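PDB 1VHF: divalent-cation tolerance protein CutA from Thermotoga maritima, which probably takes part in resistance toward heavy metals and may bind copper ions as a member of the homotrimeric CutA family. Local coordinates for residues L28-S39 / D50-T59. Residues are numbered along the deposited sequence; the frame is centred on the assembly and turned at random.
Sequences LIACFNAFEIRS and DKEWAAIFKT
Trp53 lays one face of its indole across the backbone of the neighbouring strand: the Glu36 CA sits over the five-membered ring, 4.0 Å from its centroid and 12° off the normal, a CH-pi contact. The Phe35 carbonyl carbon and Glu36 N lie against the same ring system. CG of Glu36, anti to its own N (chi1 -163°), passes Trp53 NE1 at 3.6 Å, with the carboxylate nearly parallel to the indole. On the other side of the sheet, Ala54 CB rests over one face of the Phe35 ring, 3.9 Å from CZ, and also meets Ile37 CG2 at 3.9 Å. Ser39 OG donates to Glu52 OE1 (2.7 Å), using the anti lone pair of that oxygen; Tyr77 and Thr9 hold the other carboxylate oxygen, OE2, which fixes the group in this buried position. Back on the Trp53 face, toward the far end, Phe57 CD1 packs obliquely on Phe32 CB (3.6 Å) and Ile29 CD1.

Behind these side chains runs an antiparallel ladder with paired backbone bonds from Asn33–Ile56 to Ser39–Asp50, such as Ile56 N to Asn33 O (2.9 Å). At Ala30 and Cys31 the ladder bulges, Ala30 N and Cys31 O both bonding to the backbone of Lys58; beyond it Thr59 OG1 donates to Leu28 O (2.7 Å).

The strands form the long beta hairpin of the ferredoxin-like CutA fold. Strand 46-60 continues the sheet through strand 3-10; helix 13-25 covers Ile29, Phe32 and Trp53, helix 64-74 packs on Leu28 and Thr59, and helix 92-101 touches Ala30 and Cys31.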
loop_
_atom_site.group_PDB
_atom_site.type_symbol
_atom_site.label_atom_id
_atom_site.label_comp_id
_atom_site.label_asym_id
_atom_site.label_seq_id
_atom_site.Cartn_x
_atom_site.Cartn_y
_atom_site.Cartn_z
ATOM N N LEU A 28 2.320 5.580 10.067
ATOM C CA LEU A 28 2.792 5.998 8.760
ATOM C C LEU A 28 1.644 6.145 7.769
ATOM O O LEU A 28 1.808 6.790 6.732
ATOM C CB LEU A 28 3.850 5.077 8.168
ATOM C CG LEU A 28 5.191 5.098 8.924
ATOM C CD1 LEU A 28 6.114 4.046 8.334
ATOM C CD2 LEU A 28 5.848 6.464 8.842
ATOM N N ILE A 29 0.544 5.470 8.059
ATOM C CA ILE A 29 -0.654 5.496 7.240
ATOM C C ILE A 29 -1.859 5.687 8.173
ATOM O O ILE A 29 -1.810 5.412 9.369
ATOM C CB ILE A 29 -0.897 4.202 6.432
ATOM C CG1 ILE A 29 -1.147 2.993 7.354
ATOM C CG2 ILE A 29 0.281 3.891 5.498
ATOM C CD1 ILE A 29 -1.492 1.718 6.594
ATOM N N ALA A 30 -2.948 6.213 7.581
ATOM C CA ALA A 30 -4.183 6.407 8.319
ATOM C C ALA A 30 -5.047 5.148 8.265
ATOM O O ALA A 30 -5.838 4.868 9.144
ATOM C CB ALA A 30 -4.962 7.586 7.730
ATOM N N CYS A 31 -4.937 4.412 7.130
ATOM C CA CYS A 31 -5.705 3.186 6.997
ATOM C C CYS A 31 -5.268 2.447 5.730
ATOM O O CYS A 31 -4.517 3.022 4.942
ATOM C CB CYS A 31 -7.191 3.522 6.863
ATOM S SG CYS A 31 -7.573 4.782 5.664
ATOM N N PHE A 32 -5.733 1.224 5.603
ATOM C CA PHE A 32 -5.455 0.491 4.380
ATOM C C PHE A 32 -6.742 -0.223 3.972
ATOM O O PHE A 32 -7.605 -0.523 4.803
ATOM C CB PHE A 32 -4.322 -0.544 4.541
ATOM C CG PHE A 32 -4.640 -1.706 5.424
ATOM C CD1 PHE A 32 -5.319 -2.818 4.949
ATOM C CD2 PHE A 32 -4.232 -1.713 6.771
ATOM C CE1 PHE A 32 -5.633 -3.893 5.768
ATOM C CE2 PHE A 32 -4.532 -2.783 7.573
ATOM C CZ PHE A 32 -5.246 -3.884 7.114
ATOM N N ASN A 33 -6.833 -0.504 2.670
ATOM C CA ASN A 33 -7.918 -1.308 2.088
ATOM C C ASN A 33 -7.241 -2.425 1.272
ATOM O O ASN A 33 -6.450 -2.086 0.383
ATOM C CB ASN A 33 -8.837 -0.499 1.185
ATOM C CG ASN A 33 -9.738 0.483 1.875
ATOM O OD1 ASN A 33 -10.414 1.258 1.182
ATOM N ND2 ASN A 33 -9.850 0.522 3.192
ATOM N N ALA A 34 -7.497 -3.695 1.567
ATOM C CA ALA A 34 -6.817 -4.770 0.823
ATOM C C ALA A 34 -7.858 -5.691 0.196
ATOM O O ALA A 34 -8.982 -5.841 0.694
ATOM C CB ALA A 34 -5.920 -5.560 1.780
ATOM N N PHE A 35 -7.501 -6.314 -0.931
ATOM C CA PHE A 35 -8.445 -7.184 -1.631
ATOM C C PHE A 35 -7.701 -8.206 -2.502
ATOM O O PHE A 35 -6.544 -8.007 -2.889
ATOM C CB PHE A 35 -9.417 -6.409 -2.550
ATOM C CG PHE A 35 -8.769 -5.420 -3.478
ATOM C CD1 PHE A 35 -8.323 -4.183 -3.022
ATOM C CD2 PHE A 35 -8.624 -5.721 -4.842
ATOM C CE1 PHE A 35 -7.706 -3.277 -3.847
ATOM C CE2 PHE A 35 -8.099 -4.772 -5.710
ATOM C CZ PHE A 35 -7.606 -3.572 -5.223
ATOM N N GLU A 36 -8.329 -9.354 -2.698
ATOM C CA GLU A 36 -7.698 -10.435 -3.458
ATOM C C GLU A 36 -7.693 -10.122 -4.946
ATOM O O GLU A 36 -8.680 -9.599 -5.509
ATOM C CB GLU A 36 -8.425 -11.773 -3.181
ATOM C CG GLU A 36 -7.562 -12.958 -3.595
ATOM C CD GLU A 36 -8.280 -14.289 -3.362
ATOM O OE1 GLU A 36 -9.374 -14.288 -2.753
ATOM O OE2 GLU A 36 -7.692 -15.288 -3.830
ATOM N N ILE A 37 -6.588 -10.498 -5.589
ATOM C CA ILE A 37 -6.418 -10.308 -7.015
ATOM C C ILE A 37 -5.827 -11.530 -7.694
ATOM O O ILE A 37 -5.226 -12.411 -7.062
ATOM C CB ILE A 37 -5.493 -9.107 -7.345
ATOM C CG1 ILE A 37 -4.126 -9.267 -6.697
ATOM C CG2 ILE A 37 -6.143 -7.797 -6.883
ATOM C CD1 ILE A 37 -3.101 -8.320 -7.306
ATOM N N ARG A 38 -6.099 -11.590 -9.011
ATOM C CA ARG A 38 -5.356 -12.558 -9.852
ATOM C C ARG A 38 -4.359 -11.680 -10.606
ATOM O O ARG A 38 -4.702 -10.535 -10.987
ATOM C CB ARG A 38 -6.313 -13.164 -10.885
ATOM C CG ARG A 38 -7.437 -13.951 -10.259
ATOM C CD ARG A 38 -6.910 -15.241 -9.651
ATOM N NE ARG A 38 -8.055 -16.141 -9.411
ATOM C CZ ARG A 38 -7.899 -17.452 -9.299
ATOM N NH1 ARG A 38 -6.667 -17.954 -9.435
ATOM N NH2 ARG A 38 -8.922 -18.275 -9.102
ATOM N N SER A 39 -3.148 -12.152 -10.836
ATOM C CA SER A 39 -2.194 -11.332 -11.580
ATOM C C SER A 39 -1.523 -12.200 -12.647
ATOM O O SER A 39 -1.585 -13.426 -12.597
ATOM C CB SER A 39 -1.136 -10.793 -10.624
ATOM O OG SER A 39 -0.472 -11.823 -9.938
ATOM N N ASP A 50 -0.831 -15.820 -11.219
ATOM C CA ASP A 50 -0.625 -15.862 -9.797
ATOM C C ASP A 50 -1.865 -15.297 -9.064
ATOM O O ASP A 50 -2.776 -14.818 -9.724
ATOM C CB ASP A 50 0.569 -14.944 -9.508
ATOM C CG ASP A 50 1.355 -15.105 -8.260
ATOM O OD1 ASP A 50 0.989 -15.939 -7.379
ATOM O OD2 ASP A 50 2.368 -14.380 -8.044
ATOM N N LYS A 51 -1.873 -15.597 -7.800
ATOM C CA LYS A 51 -2.962 -15.156 -6.890
ATOM C C LYS A 51 -2.236 -14.334 -5.830
ATOM O O LYS A 51 -1.231 -14.779 -5.262
ATOM C CB LYS A 51 -3.637 -16.348 -6.228
ATOM C CG LYS A 51 -4.570 -17.156 -7.121
ATOM C CD LYS A 51 -5.149 -18.288 -6.268
ATOM C CE LYS A 51 -6.064 -19.220 -7.003
ATOM N NZ LYS A 51 -5.448 -19.873 -8.188
ATOM N N GLU A 52 -2.672 -13.106 -5.648
ATOM C CA GLU A 52 -2.043 -12.185 -4.686
ATOM C C GLU A 52 -3.109 -11.350 -3.996
ATOM O O GLU A 52 -4.305 -11.542 -4.181
ATOM C CB GLU A 52 -1.112 -11.215 -5.440
ATOM C CG GLU A 52 0.123 -11.843 -6.084
ATOM C CD GLU A 52 0.904 -10.749 -6.794
ATOM O OE1 GLU A 52 0.598 -10.359 -7.928
ATOM O OE2 GLU A 52 1.689 -10.082 -6.066
ATOM N N TRP A 53 -2.642 -10.523 -3.031
ATOM C CA TRP A 53 -3.518 -9.547 -2.384
ATOM C C TRP A 53 -2.963 -8.159 -2.693
ATOM O O TRP A 53 -1.767 -7.928 -2.550
ATOM C CB TRP A 53 -3.624 -9.715 -0.851
ATOM C CG TRP A 53 -4.690 -10.749 -0.537
ATOM C CD1 TRP A 53 -4.644 -12.083 -0.811
ATOM C CD2 TRP A 53 -5.958 -10.516 0.050
ATOM N NE1 TRP A 53 -5.810 -12.695 -0.437
ATOM C CE2 TRP A 53 -6.637 -11.752 0.128
ATOM C CE3 TRP A 53 -6.573 -9.369 0.567
ATOM C CZ2 TRP A 53 -7.930 -11.864 0.642
ATOM C CZ3 TRP A 53 -7.842 -9.472 1.099
ATOM C CH2 TRP A 53 -8.502 -10.725 1.133
ATOM N N ALA A 54 -3.830 -7.265 -3.126
ATOM C CA ALA A 54 -3.438 -5.895 -3.382
ATOM C C ALA A 54 -3.855 -5.081 -2.141
ATOM O O ALA A 54 -4.786 -5.497 -1.437
ATOM C CB ALA A 54 -4.202 -5.368 -4.584
ATOM N N ALA A 55 -3.189 -3.954 -1.972
ATOM C CA ALA A 55 -3.610 -3.062 -0.907
ATOM C C ALA A 55 -3.316 -1.633 -1.323
ATOM O O ALA A 55 -2.388 -1.310 -2.047
ATOM C CB ALA A 55 -2.863 -3.363 0.386
ATOM N N ILE A 56 -4.214 -0.776 -0.829
ATOM C CA ILE A 56 -4.079 0.672 -0.996
ATOM C C ILE A 56 -3.863 1.207 0.438
ATOM O O ILE A 56 -4.668 0.926 1.333
ATOM C CB ILE A 56 -5.180 1.428 -1.689
ATOM C CG1 ILE A 56 -6.590 1.221 -1.188
ATOM C CG2 ILE A 56 -5.111 1.161 -3.225
ATOM C CD1 ILE A 56 -7.526 2.399 -1.454
ATOM N N PHE A 57 -2.831 1.983 0.577
ATOM C CA PHE A 57 -2.433 2.581 1.880
ATOM C C PHE A 57 -2.696 4.081 1.776
ATOM O O PHE A 57 -2.146 4.704 0.855
ATOM C CB PHE A 57 -0.945 2.316 2.112
ATOM C CG PHE A 57 -0.615 0.855 2.184
ATOM C CD1 PHE A 57 -1.003 0.092 3.263
ATOM C CD2 PHE A 57 0.086 0.252 1.145
ATOM C CE1 PHE A 57 -0.674 -1.255 3.363
ATOM C CE2 PHE A 57 0.423 -1.089 1.229
ATOM C CZ PHE A 57 0.038 -1.839 2.325
ATOM N N LYS A 58 -3.546 4.596 2.644
ATOM C CA LYS A 58 -3.872 6.033 2.562
ATOM C C LYS A 58 -3.053 6.821 3.563
ATOM O O LYS A 58 -2.968 6.463 4.747
ATOM C CB LYS A 58 -5.381 6.240 2.883
ATOM C CG LYS A 58 -6.215 5.659 1.723
ATOM C CD LYS A 58 -7.677 5.494 2.091
ATOM C CE LYS A 58 -7.900 4.029 2.484
ATOM N NZ LYS A 58 -8.899 3.912 3.560
ATOM N N THR A 59 -2.374 7.875 3.057
ATOM C CA THR A 59 -1.591 8.689 3.985
ATOM C C THR A 59 -1.459 10.095 3.392
ATOM O O THR A 59 -2.171 10.409 2.446
ATOM C CB THR A 59 -0.245 8.018 4.278
ATOM O OG1 THR A 59 0.357 8.666 5.409
ATOM C CG2 THR A 59 0.716 8.078 3.093
HETATM O O HOH W 1 -10.932 3.786 2.033
HETATM O O HOH W 2 -4.308 -17.095 -11.213
#